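Local coordinates for protein SusD homolog (Bacteroides thetaiotaomicron VPI-5482, PDB 3IV0) that probably binds glycans at the outer membrane of this gut bacterium, as a SusD-family protein whose own ligand is not established, at residues Ser32-Phe43 with Leu88-Ala98; Ala53-Gly61 with Ser332-Glu340. One frame throughout, in Å; residues are numbered along the deposited sequence.

Along the chain the two contacts interleave: 32-43 comes first, then 53-61, then 88-98, and finally 332-340, more than 230 residues after 88-98. Contact 1 pairs the end of helix 19-39 with the start of helix 93-108, about 13 Å from the centre of the chain, and is largely buried. Contact 2, about 25 Å from that centre and only partly buried, ties strand 55-57 and the loop after it to the loop between helix 318-323 and strand 348-350. The centres of contact 1 and contact 2 lie 28 Å apart; the nearest atoms of contact 1 and contact 2 are about 11 Å apart, without touching. Helix 43-50, which starts at F43, leads from segment 32-43 to 53-61, so one N-terminal stretch serves both the helical interior and the periphery.

Contact 1: residues Ser32-Phe43 with Leu88-Ala98; sequences SFRNATMSQRPF and LIMQWDVFYTA
F95 of helix 93-108 sits as a knob among F33, A36 and T37 of helix 19-39 and F43, the first residue of the next helix, which marks this contact as antiparallel helix packing in the alpha-helical, TPR-related framework of the SusD fold. The axes of the segments 32-39 and 93-98 come to 8.1 Å, their directions 159° apart. With CG anti to its carbonyl carbon, F95 lays one ring face over A36, whose CB sits 3.5 Å from the ring centroid and almost on the ring normal, a CH-pi contact. The same ring turns its edge to the face of F43, planes 68° apart, so that F95 CZ stands over the centre of the F43 ring. F33 meets it obliquely and carries the cluster on to F137 of helix 117-142. Beyond F43, I89 CG2 touches F43 CD2, while I89 CD1 packs on P42 CG.

V94 splits its two methyls: CG1 nestles against A36 N and CB, whereas CG2 lies 3.6 Å above the centre of the R41 guanidinium. The L88 carbonyl lies over the opposite face, toward its rim, without a hydrogen bond. R41, also modelled in a second conformer, reaches this slot through a bend at chi2, and in the conformer described two differently directed bonds hold the guanidinium. NH1 gives a hydrogen bond to Q91 O at 3.0 Å, almost within the guanidinium plane. The salt bridge is more tilted: D93 OD1 receives R41 NH2 at 2.8 Å through its syn lone pair, 30° out of the guanidinium plane.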
loop_
_atom_site.group_PDB
_atom_site.type_symbol
_atom_site.label_atom_id
_atom_site.label_comp_id
_atom_site.label_asym_id
_atom_site.label_seq_id
_atom_site.Cartn_x
_atom_site.Cartn_y
_atom_site.Cartn_z
ATOM N N SER A 32 4.156 9.363 -12.293
ATOM C CA SER A 32 3.388 8.303 -12.911
ATOM C C SER A 32 2.882 7.298 -11.883
ATOM O O SER A 32 1.729 6.874 -11.985
ATOM C CB SER A 32 4.159 7.576 -14.020
ATOM O OG SER A 32 4.356 8.448 -15.135
ATOM N N PHE A 33 3.694 6.951 -10.893
ATOM C CA PHE A 33 3.233 6.030 -9.857
ATOM C C PHE A 33 2.079 6.674 -9.096
ATOM O O PHE A 33 1.092 6.001 -8.785
ATOM C CB PHE A 33 4.369 5.702 -8.924
ATOM C CG PHE A 33 4.014 4.665 -7.905
ATOM C CD1 PHE A 33 4.038 3.308 -8.233
ATOM C CD2 PHE A 33 3.633 5.020 -6.647
ATOM C CE1 PHE A 33 3.713 2.346 -7.277
ATOM C CE2 PHE A 33 3.295 4.058 -5.710
ATOM C CZ PHE A 33 3.333 2.732 -6.044
ATOM N N ARG A 34 2.167 7.955 -8.794
ATOM C CA ARG A 34 1.095 8.671 -8.134
ATOM C C ARG A 34 -0.159 8.646 -9.001
ATOM O O ARG A 34 -1.280 8.474 -8.498
ATOM C CB ARG A 34 1.516 10.096 -7.848
ATOM C CG ARG A 34 0.385 10.968 -7.328
ATOM C CD ARG A 34 0.897 12.266 -6.805
ATOM N NE ARG A 34 1.644 13.009 -7.809
ATOM C CZ ARG A 34 2.481 13.995 -7.520
ATOM N NH1 ARG A 34 2.691 14.371 -6.278
ATOM N NH2 ARG A 34 3.113 14.619 -8.525
ATOM N N ASN A 35 -0.026 8.896 -10.299
ATOM C CA ASN A 35 -1.180 8.832 -11.188
ATOM C C ASN A 35 -1.846 7.471 -11.191
ATOM O O ASN A 35 -3.087 7.400 -11.208
ATOM C CB ASN A 35 -0.781 9.252 -12.609
ATOM C CG ASN A 35 -0.629 10.744 -12.753
ATOM O OD1 ASN A 35 -1.189 11.509 -11.999
ATOM N ND2 ASN A 35 0.146 11.147 -13.769
ATOM N N ALA A 36 -1.037 6.412 -11.207
ATOM C CA ALA A 36 -1.565 5.047 -11.266
ATOM C C ALA A 36 -2.309 4.653 -10.008
ATOM O O ALA A 36 -3.206 3.793 -10.068
ATOM C CB ALA A 36 -0.435 4.093 -11.481
ATOM N N THR A 37 -1.932 5.206 -8.873
ATOM C CA THR A 37 -2.441 4.750 -7.577
ATOM C C THR A 37 -3.499 5.634 -6.957
ATOM O O THR A 37 -4.393 5.118 -6.272
ATOM C CB THR A 37 -1.279 4.625 -6.579
ATOM O OG1 THR A 37 -0.551 5.847 -6.553
ATOM C CG2 THR A 37 -0.352 3.459 -6.930
HETATM N N MSE A 38 -3.390 6.960 -7.184
HETATM C CA MSE A 38 -4.146 8.014 -6.479
HETATM C C MSE A 38 -4.764 9.104 -7.326
HETATM O O MSE A 38 -5.796 9.637 -6.922
HETATM C CB MSE A 38 -3.254 8.688 -5.417
HETATM C CG MSE A 38 -2.647 7.767 -4.340
HETATM SE SE MSE A 38 -3.952 6.881 -3.210
HETATM C CE MSE A 38 -4.723 8.471 -2.420
ATOM N N SER A 39 -4.069 9.552 -8.364
ATOM C CA SER A 39 -4.443 10.804 -9.007
ATOM C C SER A 39 -5.223 10.646 -10.287
ATOM O O SER A 39 -5.983 11.554 -10.617
ATOM C CB SER A 39 -3.223 11.712 -9.178
ATOM O OG SER A 39 -2.745 12.151 -7.925
ATOM N N GLN A 40 -5.044 9.544 -11.003
ATOM C CA GLN A 40 -5.825 9.285 -12.209
ATOM C C GLN A 40 -6.775 8.098 -12.041
ATOM O O GLN A 40 -7.592 7.864 -12.915
ATOM C CB GLN A 40 -4.899 9.080 -13.425
ATOM C CG GLN A 40 -4.130 10.368 -13.843
ATOM C CD GLN A 40 -3.147 10.226 -15.059
ATOM O OE1 GLN A 40 -2.627 9.153 -15.380
ATOM N NE2 GLN A 40 -2.870 11.358 -15.709
ATOM N N ARG A 41 -6.547 7.290 -10.991
ATOM C CA ARG A 41 -7.374 6.102 -10.637
ATOM C C ARG A 41 -7.422 5.990 -9.117
ATOM O O ARG A 41 -6.416 6.241 -8.452
ATOM C CB ARG A 41 -6.752 4.786 -11.130
ATOM C CG ARG A 41 -6.710 4.575 -12.587
ATOM C CD ARG A 41 -5.446 5.180 -13.215
ATOM N NE ARG A 41 -5.466 5.116 -14.677
ATOM C CZ ARG A 41 -5.127 4.030 -15.373
ATOM N NH1 ARG A 41 -4.733 2.935 -14.741
ATOM N NH2 ARG A 41 -5.197 4.024 -16.704
ATOM N N PRO A 42 -8.560 5.556 -8.551
ATOM C CA PRO A 42 -8.573 5.202 -7.127
ATOM C C PRO A 42 -8.103 3.768 -6.884
ATOM O O PRO A 42 -8.733 2.997 -6.163
ATOM C CB PRO A 42 -10.034 5.391 -6.774
ATOM C CG PRO A 42 -10.752 4.970 -8.003
ATOM C CD PRO A 42 -9.897 5.431 -9.142
ATOM N N PHE A 43 -6.995 3.433 -7.504
ATOM C CA PHE A 43 -6.477 2.064 -7.490
ATOM C C PHE A 43 -6.178 1.561 -6.105
ATOM O O PHE A 43 -6.610 0.476 -5.739
ATOM C CB PHE A 43 -5.206 2.006 -8.360
ATOM C CG PHE A 43 -4.424 0.725 -8.269
ATOM C CD1 PHE A 43 -3.517 0.526 -7.227
ATOM C CD2 PHE A 43 -4.566 -0.264 -9.216
ATOM C CE1 PHE A 43 -2.784 -0.648 -7.152
ATOM C CE2 PHE A 43 -3.795 -1.424 -9.164
ATOM C CZ PHE A 43 -2.937 -1.622 -8.109
ATOM N N LEU A 88 -10.548 1.637 -15.721
ATOM C CA LEU A 88 -9.221 2.226 -15.641
ATOM C C LEU A 88 -8.344 1.506 -14.652
ATOM O O LEU A 88 -7.151 1.400 -14.845
ATOM C CB LEU A 88 -9.263 3.691 -15.238
ATOM C CG LEU A 88 -9.695 4.728 -16.242
ATOM C CD1 LEU A 88 -9.609 6.144 -15.615
ATOM C CD2 LEU A 88 -8.867 4.629 -17.500
ATOM N N ILE A 89 -8.924 1.066 -13.547
ATOM C CA ILE A 89 -8.154 0.399 -12.514
ATOM C C ILE A 89 -7.652 -0.957 -13.048
ATOM O O ILE A 89 -6.652 -1.483 -12.611
ATOM C CB ILE A 89 -9.028 0.238 -11.250
ATOM C CG1 ILE A 89 -9.542 1.587 -10.733
ATOM C CG2 ILE A 89 -8.221 -0.467 -10.153
ATOM C CD1 ILE A 89 -10.604 1.460 -9.656
HETATM N N MSE A 90 -8.349 -1.473 -14.055
HETATM C CA MSE A 90 -7.989 -2.736 -14.685
HETATM C C MSE A 90 -6.943 -2.619 -15.780
HETATM O O MSE A 90 -6.662 -3.573 -16.480
HETATM C CB MSE A 90 -9.231 -3.370 -15.282
HETATM C CG MSE A 90 -10.240 -3.747 -14.237
HETATM SE SE MSE A 90 -12.038 -4.103 -14.890
HETATM C CE MSE A 90 -12.933 -4.089 -13.130
ATOM N N GLN A 91 -6.395 -1.411 -15.919
ATOM C CA GLN A 91 -5.355 -1.104 -16.888
ATOM C C GLN A 91 -4.043 -0.816 -16.225
ATOM O O GLN A 91 -3.928 0.103 -15.414
ATOM C CB GLN A 91 -5.777 0.087 -17.753
ATOM C CG GLN A 91 -6.978 -0.250 -18.623
ATOM C CD GLN A 91 -7.607 0.937 -19.280
ATOM O OE1 GLN A 91 -6.918 1.781 -19.859
ATOM N NE2 GLN A 91 -8.907 1.038 -19.180
ATOM N N TRP A 92 -3.038 -1.596 -16.575
ATOM C CA TRP A 92 -1.707 -1.426 -16.008
ATOM C C TRP A 92 -0.840 -0.416 -16.740
ATOM O O TRP A 92 0.327 -0.216 -16.401
ATOM C CB TRP A 92 -1.000 -2.790 -15.847
ATOM C CG TRP A 92 -0.913 -3.621 -17.073
ATOM C CD1 TRP A 92 -0.757 -3.180 -18.368
ATOM C CD2 TRP A 92 -1.019 -5.028 -17.130
ATOM N NE1 TRP A 92 -0.716 -4.253 -19.204
ATOM C CE2 TRP A 92 -0.873 -5.407 -18.487
ATOM C CE3 TRP A 92 -1.179 -6.027 -16.160
ATOM C CZ2 TRP A 92 -0.943 -6.722 -18.892
ATOM C CZ3 TRP A 92 -1.242 -7.356 -16.571
ATOM C CH2 TRP A 92 -1.119 -7.683 -17.930
ATOM N N ASP A 93 -1.417 0.290 -17.716
ATOM C CA ASP A 93 -0.661 1.224 -18.553
ATOM C C ASP A 93 0.119 2.280 -17.800
ATOM O O ASP A 93 1.276 2.548 -18.153
ATOM C CB ASP A 93 -1.574 1.906 -19.626
ATOM C CG ASP A 93 -2.692 2.755 -19.031
ATOM O OD1 ASP A 93 -3.228 2.410 -17.960
ATOM O OD2 ASP A 93 -3.068 3.796 -19.648
ATOM N N VAL A 94 -0.465 2.906 -16.790
ATOM C CA VAL A 94 0.233 3.987 -16.116
ATOM C C VAL A 94 1.380 3.467 -15.266
ATOM O O VAL A 94 2.450 4.059 -15.236
ATOM C CB VAL A 94 -0.716 4.841 -15.297
ATOM C CG1 VAL A 94 0.062 6.003 -14.631
ATOM C CG2 VAL A 94 -1.846 5.387 -16.201
ATOM N N PHE A 95 1.212 2.316 -14.621
ATOM C CA PHE A 95 2.352 1.685 -13.941
ATOM C C PHE A 95 3.458 1.371 -14.943
ATOM O O PHE A 95 4.650 1.546 -14.620
ATOM C CB PHE A 95 1.927 0.373 -13.250
ATOM C CG PHE A 95 1.082 0.576 -12.021
ATOM C CD1 PHE A 95 1.654 1.053 -10.850
ATOM C CD2 PHE A 95 -0.259 0.226 -12.011
ATOM C CE1 PHE A 95 0.874 1.207 -9.720
ATOM C CE2 PHE A 95 -1.013 0.397 -10.876
ATOM C CZ PHE A 95 -0.448 0.851 -9.760
ATOM N N TYR A 96 3.105 0.868 -16.138
ATOM C CA TYR A 96 4.173 0.606 -17.109
ATOM C C TYR A 96 4.836 1.886 -17.651
ATOM O O TYR A 96 6.008 1.836 -18.031
ATOM C CB TYR A 96 3.693 -0.295 -18.261
ATOM C CG TYR A 96 3.730 -1.755 -17.883
ATOM C CD1 TYR A 96 4.927 -2.434 -17.770
ATOM C CD2 TYR A 96 2.576 -2.429 -17.576
ATOM C CE1 TYR A 96 4.957 -3.725 -17.373
ATOM C CE2 TYR A 96 2.597 -3.730 -17.196
ATOM C CZ TYR A 96 3.781 -4.378 -17.105
ATOM O OH TYR A 96 3.759 -5.694 -16.691
ATOM N N THR A 97 4.153 3.013 -17.622
ATOM C CA THR A 97 4.824 4.283 -17.932
ATOM C C THR A 97 5.944 4.524 -16.916
ATOM O O THR A 97 7.054 4.887 -17.300
ATOM C CB THR A 97 3.838 5.458 -17.946
ATOM O OG1 THR A 97 2.817 5.227 -18.916
ATOM C CG2 THR A 97 4.541 6.811 -18.260
ATOM N N ALA A 98 5.668 4.350 -15.620
ATOM C CA ALA A 98 6.680 4.439 -14.593
ATOM C C ALA A 98 7.823 3.466 -14.824
ATOM O O ALA A 98 8.997 3.822 -14.728
ATOM C CB ALA A 98 6.041 4.235 -13.187
#

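Contact 2: residues Ala53-Gly61 with Ser332-Glu340; sequences APITAYSTG and SVSSSAPKE
Y58 reaches across from the loop that follows strand 55-57 and sets its hydroxyl against the backbone of 332-340. K339 N donates to Y58 OH over 3.0 Å, with an N-H...O angle of 155°. Water 1 accepts the hydroxyl proton at 2.6 Å from Y58 OH, then donates to S332 O and A337 O. The phenol oxygen therefore both accepts and donates, and the water bridges it to two carbonyls of the loop. The ring edge runs along the backbone of S334, Y58 CE1 lying 3.5 Å from S334 O, while P338 CA and CB approach around CZ and OH. With CG anti to the carbonyl carbon (chi1 -75°), the Y58 ring extends into the loop rather than following its own strand.

A second water links the backbones: it donates to Y58 O at 2.6 Å, accepts from S335 N, and makes a weak bond to V333 O. Alongside, T56 and V333 cross at about a right angle, with T56 CG2 pressed to 3.3 Å from V333 CG1, closer than usual for methyls.

Further out, the loop shapes itself: S332 OG accepts from S334 N in an ST turn, and a type I turn spans S334 to A337. K339 directs its ammonium away to S330 O and I328 O, and strand 55-57 pairs antiparallel with strand 300-302, where C301 touches both Y58 and K339.

A phenylalanine in place of Y58 would probably leave K339 N without its acceptor and water 1 without its donor. With one direct bond and two waters, the polar link uses the backbone of 332-340, beside the apolar packing of V333 and P338, and a single phenol hydroxyl serves as acceptor and donor at once.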
loop_
_atom_site.group_PDB
_atom_site.type_symbol
_atom_site.label_atom_id
_atom_site.label_comp_id
_atom_site.label_asym_id
_atom_site.label_seq_id
_atom_site.Cartn_x
_atom_site.Cartn_y
_atom_site.Cartn_z
ATOM N N ALA A 53 -14.030 -6.082 1.894
ATOM C CA ALA A 53 -14.247 -5.426 3.161
ATOM C C ALA A 53 -15.754 -5.449 3.511
ATOM O O ALA A 53 -16.593 -5.375 2.600
ATOM C CB ALA A 53 -13.746 -3.979 3.099
ATOM N N PRO A 54 -16.067 -5.538 4.801
ATOM C CA PRO A 54 -17.471 -5.546 5.261
ATOM C C PRO A 54 -18.040 -4.124 5.299
ATOM O O PRO A 54 -18.310 -3.555 6.367
ATOM C CB PRO A 54 -17.363 -6.184 6.630
ATOM C CG PRO A 54 -16.062 -5.756 7.136
ATOM C CD PRO A 54 -15.135 -5.721 5.922
ATOM N N ILE A 55 -18.229 -3.580 4.095
ATOM C CA ILE A 55 -18.655 -2.207 3.901
ATOM C C ILE A 55 -19.962 -2.167 3.128
ATOM O O ILE A 55 -20.271 -3.053 2.321
ATOM C CB ILE A 55 -17.562 -1.370 3.192
ATOM C CG1 ILE A 55 -17.199 -1.911 1.812
ATOM C CG2 ILE A 55 -16.341 -1.239 4.094
ATOM C CD1 ILE A 55 -16.200 -0.983 1.063
ATOM N N THR A 56 -20.714 -1.098 3.381
ATOM C CA THR A 56 -21.980 -0.874 2.722
ATOM C C THR A 56 -22.106 0.583 2.312
ATOM O O THR A 56 -21.787 1.454 3.098
ATOM C CB THR A 56 -23.159 -1.211 3.670
ATOM O OG1 THR A 56 -23.020 -2.552 4.142
ATOM C CG2 THR A 56 -24.475 -1.038 2.966
ATOM N N ALA A 57 -22.554 0.832 1.082
ATOM C CA ALA A 57 -22.807 2.189 0.587
ATOM C C ALA A 57 -24.042 2.781 1.214
ATOM O O ALA A 57 -25.022 2.079 1.403
ATOM C CB ALA A 57 -22.948 2.183 -0.927
ATOM N N TYR A 58 -23.996 4.066 1.507
ATOM C CA TYR A 58 -25.201 4.761 1.953
ATOM C C TYR A 58 -26.171 4.994 0.789
ATOM O O TYR A 58 -27.362 5.114 1.026
ATOM C CB TYR A 58 -24.831 6.060 2.637
ATOM C CG TYR A 58 -24.280 5.858 4.024
ATOM C CD1 TYR A 58 -25.138 5.753 5.118
ATOM C CD2 TYR A 58 -22.906 5.808 4.257
ATOM C CE1 TYR A 58 -24.653 5.556 6.386
ATOM C CE2 TYR A 58 -22.406 5.623 5.532
ATOM C CZ TYR A 58 -23.280 5.518 6.602
ATOM O OH TYR A 58 -22.759 5.342 7.874
ATOM N N SER A 59 -25.675 5.008 -0.443
ATOM C CA SER A 59 -26.508 5.168 -1.630
ATOM C C SER A 59 -26.281 3.974 -2.571
ATOM O O SER A 59 -25.218 3.878 -3.175
ATOM C CB SER A 59 -26.160 6.494 -2.327
ATOM O OG SER A 59 -26.614 7.631 -1.582
ATOM N N THR A 60 -27.258 3.066 -2.693
ATOM C CA THR A 60 -27.079 1.840 -3.472
ATOM C C THR A 60 -26.707 2.113 -4.933
ATOM O O THR A 60 -26.160 1.247 -5.606
ATOM C CB THR A 60 -28.353 0.945 -3.426
ATOM O OG1 THR A 60 -29.437 1.603 -4.085
ATOM C CG2 THR A 60 -28.744 0.644 -2.004
ATOM N N GLY A 61 -27.006 3.310 -5.425
ATOM C CA GLY A 61 -26.546 3.736 -6.751
ATOM C C GLY A 61 -25.027 3.752 -6.963
ATOM O O GLY A 61 -24.560 3.710 -8.117
ATOM N N SER A 332 -26.406 0.442 11.908
ATOM C CA SER A 332 -27.177 1.195 10.925
ATOM C C SER A 332 -26.378 1.454 9.651
ATOM O O SER A 332 -25.196 1.827 9.699
ATOM C CB SER A 332 -27.646 2.535 11.515
ATOM O OG SER A 332 -28.199 3.371 10.511
ATOM N N VAL A 333 -27.027 1.241 8.508
ATOM C CA VAL A 333 -26.510 1.719 7.233
ATOM C C VAL A 333 -27.420 2.804 6.682
ATOM O O VAL A 333 -27.471 3.029 5.466
ATOM C CB VAL A 333 -26.372 0.589 6.209
ATOM C CG1 VAL A 333 -25.965 1.158 4.859
ATOM C CG2 VAL A 333 -25.354 -0.411 6.688
ATOM N N SER A 334 -28.102 3.496 7.595
ATOM C CA SER A 334 -29.058 4.537 7.237
ATOM C C SER A 334 -28.442 5.913 7.053
ATOM O O SER A 334 -27.671 6.394 7.879
ATOM C CB SER A 334 -30.143 4.643 8.307
ATOM O OG SER A 334 -30.697 3.372 8.589
ATOM N N SER A 335 -28.799 6.523 5.930
ATOM C CA SER A 335 -28.714 7.950 5.693
ATOM C C SER A 335 -28.923 8.838 6.924
ATOM O O SER A 335 -28.224 9.823 7.122
ATOM C CB SER A 335 -29.843 8.283 4.722
ATOM O OG SER A 335 -31.034 7.625 5.159
ATOM N N SER A 336 -29.939 8.514 7.710
ATOM C CA SER A 336 -30.295 9.328 8.864
ATOM C C SER A 336 -29.330 9.178 10.049
ATOM O O SER A 336 -29.295 10.030 10.933
ATOM C CB SER A 336 -31.707 8.962 9.321
ATOM O OG SER A 336 -31.744 7.626 9.783
ATOM N N ALA A 337 -28.541 8.105 10.073
ATOM C CA ALA A 337 -27.653 7.854 11.198
ATOM C C ALA A 337 -26.287 7.429 10.679
ATOM O O ALA A 337 -25.889 6.290 10.860
ATOM C CB ALA A 337 -28.222 6.784 12.063
ATOM N N PRO A 338 -25.586 8.348 10.040
ATOM C CA PRO A 338 -24.287 7.959 9.479
ATOM C C PRO A 338 -23.181 7.837 10.506
ATOM O O PRO A 338 -23.284 8.369 11.593
ATOM C CB PRO A 338 -23.985 9.106 8.533
ATOM C CG PRO A 338 -24.628 10.287 9.160
ATOM C CD PRO A 338 -25.916 9.749 9.729
ATOM N N LYS A 339 -22.089 7.169 10.137
ATOM C CA LYS A 339 -20.915 7.142 10.991
ATOM C C LYS A 339 -19.677 7.368 10.132
ATOM O O LYS A 339 -19.709 7.103 8.927
ATOM C CB LYS A 339 -20.788 5.852 11.759
ATOM C CG LYS A 339 -20.667 4.632 10.928
ATOM C CD LYS A 339 -20.649 3.433 11.871
ATOM C CE LYS A 339 -20.546 2.133 11.167
ATOM N NZ LYS A 339 -20.416 0.993 12.162
ATOM N N GLU A 340 -18.655 7.924 10.746
ATOM C CA GLU A 340 -17.454 8.293 9.998
ATOM C C GLU A 340 -16.202 7.879 10.716
ATOM O O GLU A 340 -16.191 7.619 11.912
ATOM C CB GLU A 340 -17.438 9.780 9.703
ATOM C CG GLU A 340 -17.461 10.681 10.905
ATOM C CD GLU A 340 -17.598 12.151 10.547
ATOM O OE1 GLU A 340 -17.534 12.518 9.342
ATOM O OE2 GLU A 340 -17.774 12.959 11.505
HETATM O O HOH W 1 -24.430 4.321 9.637
HETATM O O HOH W 2 -28.678 5.194 3.255
#